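Local coordinates for protein guanine deaminase (Escherichia coli, PDB 6OHB) that catalyses the zinc-dependent hydrolytic deamination of guanine to xanthine and ammonia in purine degradation, at residues L354-A359 and D411-M416; T396-L401 and M417-D422. One frame throughout, in Å; residues are numbered along the deposited sequence.

In the fold
Both contacts use helix 409-419, at different points along its length. Contact 1 packs its middle, 411-416, against the start of helix 356-363. Contact 2 packs its end and the residues that follow, 417-422, against the start of helix 397-404. Their centres are about 13 Å apart, and they touch where Ala359 CB lies 3.9 Å from Met417 SD. Both are largely buried, both reach the second subunit, and both lie away from the zinc site; contact 2 is the farther from the centre of the chain. Contact 1 is apolar, with small and branched side chains and a ring edge. Contact 2 adds a glutamine whose amide lies beside the backbone where the helix ends.

Contact 1 of 2, residues L354-A359 and D411-M416; sequences LSAYEA and DKLFVM
Ala356 and Leu413 make the close approach between the two helices. The methyl CB of Ala356 points at helix 409-419 and meets Leu413 CB at 3.7 Å. Ala356 CB also lies 4.2 Å from Phe414 N. With so small a side chain between them, the backbones come near: the CA atoms of Ala356 and Phe414 are 5.6 Å apart. Leu413 has a second partner in Tyr357. Leu413 CD1 touches the edge of the Tyr357 ring, near its plane, 3.8 Å from Tyr357 CD1. Tyr357 starts out away from helix 409-419. Its CG stands anti to the carbonyl carbon (chi1 -70°), and the ring then reaches back to cross the leucine at about a right angle. In this amidohydrolase, a family with a TIM-barrel core, the contact joins two helices from the C-terminal part of the chain. Helix 356-363 begins here: Ser355 is its N-cap, and Ser355 OG accepts a weak bond from Glu358 N at 3.3 Å and another weak one from Tyr357 N. Phe414 meets the Ala356 methyl through its backbone N, while its ring meets that of Tyr344 edge-to-face. Phe414 also packs on Gly92 of the second subunit.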
loop_
_atom_site.group_PDB
_atom_site.type_symbol
_atom_site.label_atom_id
_atom_site.label_comp_id
_atom_site.label_asym_id
_atom_site.label_seq_id
_atom_site.Cartn_x
_atom_site.Cartn_y
_atom_site.Cartn_z
ATOM N N LEU A 354 -6.559 14.267 -4.234
ATOM C CA LEU A 354 -7.755 13.433 -4.204
ATOM C C LEU A 354 -8.412 13.581 -2.835
ATOM O O LEU A 354 -7.867 13.136 -1.818
ATOM C CB LEU A 354 -7.405 11.979 -4.499
ATOM C CG LEU A 354 -8.571 10.993 -4.498
ATOM C CD1 LEU A 354 -9.461 11.232 -5.710
ATOM C CD2 LEU A 354 -8.071 9.555 -4.463
ATOM N N SER A 355 -9.582 14.206 -2.818
ATOM C CA SER A 355 -10.324 14.422 -1.587
ATOM C C SER A 355 -10.896 13.120 -1.033
ATOM O O SER A 355 -11.174 12.167 -1.771
ATOM C CB SER A 355 -11.459 15.419 -1.851
ATOM O OG SER A 355 -12.590 15.167 -1.034
ATOM N N ALA A 356 -11.107 13.103 0.288
ATOM C CA ALA A 356 -11.744 11.948 0.912
ATOM C C ALA A 356 -13.153 11.760 0.371
ATOM O O ALA A 356 -13.593 10.629 0.127
ATOM C CB ALA A 356 -11.765 12.118 2.432
ATOM N N TYR A 357 -13.870 12.866 0.167
ATOM C CA TYR A 357 -15.194 12.796 -0.441
ATOM C C TYR A 357 -15.122 12.231 -1.854
ATOM O O TYR A 357 -15.940 11.386 -2.233
ATOM C CB TYR A 357 -15.842 14.180 -0.431
ATOM C CG TYR A 357 -16.228 14.643 0.957
ATOM C CD1 TYR A 357 -16.219 13.759 2.029
ATOM C CD2 TYR A 357 -16.587 15.960 1.200
ATOM C CE1 TYR A 357 -16.564 14.171 3.300
ATOM C CE2 TYR A 357 -16.933 16.382 2.472
ATOM C CZ TYR A 357 -16.925 15.481 3.516
ATOM O OH TYR A 357 -17.263 15.892 4.787
ATOM N N GLU A 358 -14.146 12.680 -2.648
ATOM C CA GLU A 358 -14.017 12.177 -4.015
ATOM C C GLU A 358 -13.681 10.690 -4.035
ATOM O O GLU A 358 -14.223 9.936 -4.853
ATOM C CB GLU A 358 -12.958 12.974 -4.776
ATOM C CG GLU A 358 -12.946 12.704 -6.273
ATOM C CD GLU A 358 -11.865 13.486 -6.999
ATOM O OE1 GLU A 358 -11.244 14.375 -6.377
ATOM O OE2 GLU A 358 -11.646 13.219 -8.197
ATOM N N ALA A 359 -12.779 10.253 -3.153
ATOM C CA ALA A 359 -12.419 8.839 -3.090
ATOM C C ALA A 359 -13.616 7.986 -2.693
ATOM O O ALA A 359 -13.907 6.959 -3.325
ATOM C CB ALA A 359 -11.262 8.643 -2.108
ATOM N N ASP A 411 -11.286 13.743 7.593
ATOM C CA ASP A 411 -10.150 13.133 8.271
ATOM C C ASP A 411 -10.416 11.663 8.577
ATOM O O ASP A 411 -9.528 10.819 8.413
ATOM C CB ASP A 411 -9.831 13.907 9.550
ATOM C CG ASP A 411 -8.923 15.102 9.303
ATOM O OD1 ASP A 411 -8.514 15.314 8.144
ATOM O OD2 ASP A 411 -8.610 15.824 10.275
ATOM N N LYS A 412 -11.631 11.338 9.028
ATOM C CA LYS A 412 -11.959 9.947 9.335
ATOM C C LYS A 412 -11.977 9.088 8.071
ATOM O O LYS A 412 -11.458 7.961 8.067
ATOM C CB LYS A 412 -13.289 9.886 10.088
ATOM C CG LYS A 412 -13.252 10.641 11.422
ATOM C CD LYS A 412 -14.598 10.642 12.134
ATOM C CE LYS A 412 -14.549 11.445 13.437
ATOM N NZ LYS A 412 -13.718 10.809 14.508
ATOM N N LEU A 413 -12.549 9.611 6.982
ATOM C CA LEU A 413 -12.509 8.890 5.711
ATOM C C LEU A 413 -11.072 8.697 5.236
ATOM O O LEU A 413 -10.723 7.640 4.695
ATOM C CB LEU A 413 -13.321 9.636 4.654
ATOM C CG LEU A 413 -14.848 9.594 4.755
ATOM C CD1 LEU A 413 -15.469 10.415 3.636
ATOM C CD2 LEU A 413 -15.345 8.155 4.702
ATOM N N PHE A 414 -10.222 9.706 5.437
ATOM C CA PHE A 414 -8.826 9.600 5.034
ATOM C C PHE A 414 -8.097 8.539 5.852
ATOM O O PHE A 414 -7.280 7.784 5.312
ATOM C CB PHE A 414 -8.148 10.965 5.171
ATOM C CG PHE A 414 -6.787 11.031 4.545
ATOM C CD1 PHE A 414 -6.650 11.144 3.171
ATOM C CD2 PHE A 414 -5.643 10.987 5.331
ATOM C CE1 PHE A 414 -5.396 11.206 2.584
ATOM C CE2 PHE A 414 -4.384 11.048 4.754
ATOM C CZ PHE A 414 -4.259 11.159 3.377
ATOM N N VAL A 415 -8.371 8.480 7.159
ATOM C CA VAL A 415 -7.780 7.446 8.006
ATOM C C VAL A 415 -8.169 6.071 7.487
ATOM O O VAL A 415 -7.325 5.177 7.322
ATOM C CB VAL A 415 -8.228 7.633 9.468
ATOM C CG1 VAL A 415 -7.931 6.380 10.294
ATOM C CG2 VAL A 415 -7.583 8.859 10.080
ATOM N N MET A 416 -9.458 5.895 7.198
ATOM C CA MET A 416 -9.935 4.629 6.653
ATOM C C MET A 416 -9.246 4.300 5.329
ATOM O O MET A 416 -8.902 3.140 5.066
ATOM C CB MET A 416 -11.443 4.704 6.477
ATOM C CG MET A 416 -12.151 3.386 6.353
ATOM S SD MET A 416 -13.893 3.688 6.674
ATOM C CE MET A 416 -14.315 4.642 5.217
#

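Contact 2 of 2, residues T396-L401 and M417-D422; sequences TPLQQL and MTLGDD
Leu419 lies alongside the aliphatic part of Gln399, the two side chains running past each other in opposite directions. Gln399 CG is 3.6 Å from Leu419 CB and 4.0 Å from Leu419 CD2. Leu419 CD2 also lies 3.9 Å from Leu398 CG, and there the two leucines cross at about a right angle. Leu398 holds its CG anti to the backbone N (chi1 -177°), which places that carbon where Leu419 CD2 meets it. One methyl of Leu419 thus packs against two successive residues of helix 397-404. Leu419 also packs on Thr332 of the second subunit. Beyond CG the Gln399 chain is extended, which carries its amide to the end of helix 409-419. There Gln399 NE2 lies 3.9 Å from Gly420 CA, a packing contact, and donates no bond across to the backbone. Gly420 is the first residue to leave the helical conformation. The contact joins the first turn of helix 397-404 to the C-terminal end of the next helix, 409-419, in the C-terminal part of this amidohydrolase. Thr396 is the N-cap of helix 397-404; Thr396 OG1 accepts from Gln399 N at 3.2 Å, with an N-H...O angle of 160°. Thr396 OG1 also gives a weak hydrogen bond to Gln399 OE1, 3.4 Å away. The other end of the amide is held as well, since NE2 bonds to Ser424 OG. With an alanine in place of Gln399, Leu419 would probably lose the chain it packs along and Ser424 its amide partner.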
loop_
_atom_site.group_PDB
_atom_site.type_symbol
_atom_site.label_atom_id
_atom_site.label_comp_id
_atom_site.label_asym_id
_atom_site.label_seq_id
_atom_site.Cartn_x
_atom_site.Cartn_y
_atom_site.Cartn_z
ATOM N N THR A 396 -7.667 -1.528 14.085
ATOM C CA THR A 396 -6.329 -1.786 14.596
ATOM C C THR A 396 -5.951 -0.656 15.538
ATOM O O THR A 396 -6.500 0.444 15.432
ATOM C CB THR A 396 -5.278 -1.880 13.475
ATOM O OG1 THR A 396 -5.033 -0.571 12.944
ATOM C CG2 THR A 396 -5.736 -2.804 12.357
ATOM N N PRO A 397 -5.063 -0.914 16.505
ATOM C CA PRO A 397 -4.694 0.150 17.461
ATOM C C PRO A 397 -4.266 1.450 16.793
ATOM O O PRO A 397 -4.660 2.532 17.245
ATOM C CB PRO A 397 -3.552 -0.494 18.261
ATOM C CG PRO A 397 -3.867 -1.959 18.217
ATOM C CD PRO A 397 -4.449 -2.211 16.851
ATOM N N LEU A 398 -3.469 1.375 15.722
ATOM C CA LEU A 398 -3.064 2.589 15.018
ATOM C C LEU A 398 -4.262 3.277 14.375
ATOM O O LEU A 398 -4.358 4.512 14.391
ATOM C CB LEU A 398 -2.008 2.263 13.967
ATOM C CG LEU A 398 -1.428 3.438 13.174
ATOM C CD1 LEU A 398 -0.666 4.379 14.089
ATOM C CD2 LEU A 398 -0.523 2.929 12.062
ATOM N N GLN A 399 -5.171 2.495 13.785
ATOM C CA GLN A 399 -6.386 3.077 13.227
ATOM C C GLN A 399 -7.204 3.750 14.313
ATOM O O GLN A 399 -7.726 4.848 14.112
ATOM C CB GLN A 399 -7.229 2.012 12.528
ATOM C CG GLN A 399 -7.045 1.953 11.029
ATOM C CD GLN A 399 -7.815 0.803 10.401
ATOM O OE1 GLN A 399 -7.459 -0.363 10.574
ATOM N NE2 GLN A 399 -8.882 1.129 9.670
ATOM N N GLN A 400 -7.331 3.105 15.472
ATOM C CA GLN A 400 -8.089 3.705 16.560
ATOM C C GLN A 400 -7.473 5.034 16.975
ATOM O O GLN A 400 -8.183 6.032 17.157
ATOM C CB GLN A 400 -8.144 2.743 17.746
ATOM C CG GLN A 400 -8.636 3.371 19.041
ATOM C CD GLN A 400 -10.142 3.313 19.171
ATOM O OE1 GLN A 400 -10.744 2.240 19.110
ATOM N NE2 GLN A 400 -10.762 4.468 19.361
ATOM N N LEU A 401 -6.145 5.073 17.109
ATOM C CA LEU A 401 -5.489 6.304 17.544
ATOM C C LEU A 401 -5.686 7.429 16.527
ATOM O O LEU A 401 -6.080 8.550 16.888
ATOM C CB LEU A 401 -4.004 6.029 17.804
ATOM C CG LEU A 401 -3.030 7.202 17.913
ATOM C CD1 LEU A 401 -3.108 7.825 19.297
ATOM C CD2 LEU A 401 -1.613 6.728 17.643
ATOM N N MET A 417 -9.025 5.312 4.489
ATOM C CA MET A 417 -8.454 5.072 3.167
ATOM C C MET A 417 -6.984 4.684 3.256
ATOM O O MET A 417 -6.520 3.803 2.524
ATOM C CB MET A 417 -8.613 6.319 2.305
ATOM C CG MET A 417 -8.197 6.151 0.864
ATOM S SD MET A 417 -8.140 7.745 0.024
ATOM C CE MET A 417 -6.661 8.438 0.759
ATOM N N THR A 418 -6.236 5.328 4.141
ATOM C CA THR A 418 -4.798 5.109 4.160
ATOM C C THR A 418 -4.397 3.928 5.028
ATOM O O THR A 418 -3.345 3.327 4.784
ATOM C CB THR A 418 -4.067 6.366 4.642
ATOM O OG1 THR A 418 -4.528 6.725 5.952
ATOM C CG2 THR A 418 -4.303 7.525 3.675
ATOM N N LEU A 419 -5.205 3.572 6.028
ATOM C CA LEU A 419 -4.853 2.493 6.940
ATOM C C LEU A 419 -5.760 1.284 6.824
ATOM O O LEU A 419 -5.504 0.273 7.487
ATOM C CB LEU A 419 -4.884 2.997 8.385
ATOM C CG LEU A 419 -3.586 3.500 9.005
ATOM C CD1 LEU A 419 -2.797 4.340 8.010
ATOM C CD2 LEU A 419 -3.928 4.304 10.247
ATOM N N GLY A 420 -6.802 1.352 6.004
ATOM C CA GLY A 420 -7.810 0.309 5.977
ATOM C C GLY A 420 -7.407 -0.851 5.083
ATOM O O GLY A 420 -6.795 -0.666 4.035
ATOM N N ASP A 421 -7.770 -2.050 5.518
ATOM C CA ASP A 421 -7.634 -3.257 4.716
ATOM C C ASP A 421 -8.854 -4.125 5.007
ATOM O O ASP A 421 -9.879 -3.644 5.504
ATOM C CB ASP A 421 -6.286 -3.948 5.007
ATOM C CG ASP A 421 -6.035 -4.167 6.497
ATOM O OD1 ASP A 421 -6.919 -4.715 7.190
ATOM O OD2 ASP A 421 -4.943 -3.797 6.977
ATOM N N ASP A 422 -8.752 -5.424 4.719
ATOM C CA ASP A 422 -9.884 -6.322 4.930
ATOM C C ASP A 422 -10.317 -6.389 6.395
ATOM O O ASP A 422 -11.472 -6.734 6.670
ATOM C CB ASP A 422 -9.571 -7.719 4.385
ATOM C CG ASP A 422 -8.226 -8.248 4.842
ATOM O OD1 ASP A 422 -7.189 -7.653 4.474
ATOM O OD2 ASP A 422 -8.207 -9.274 5.552
#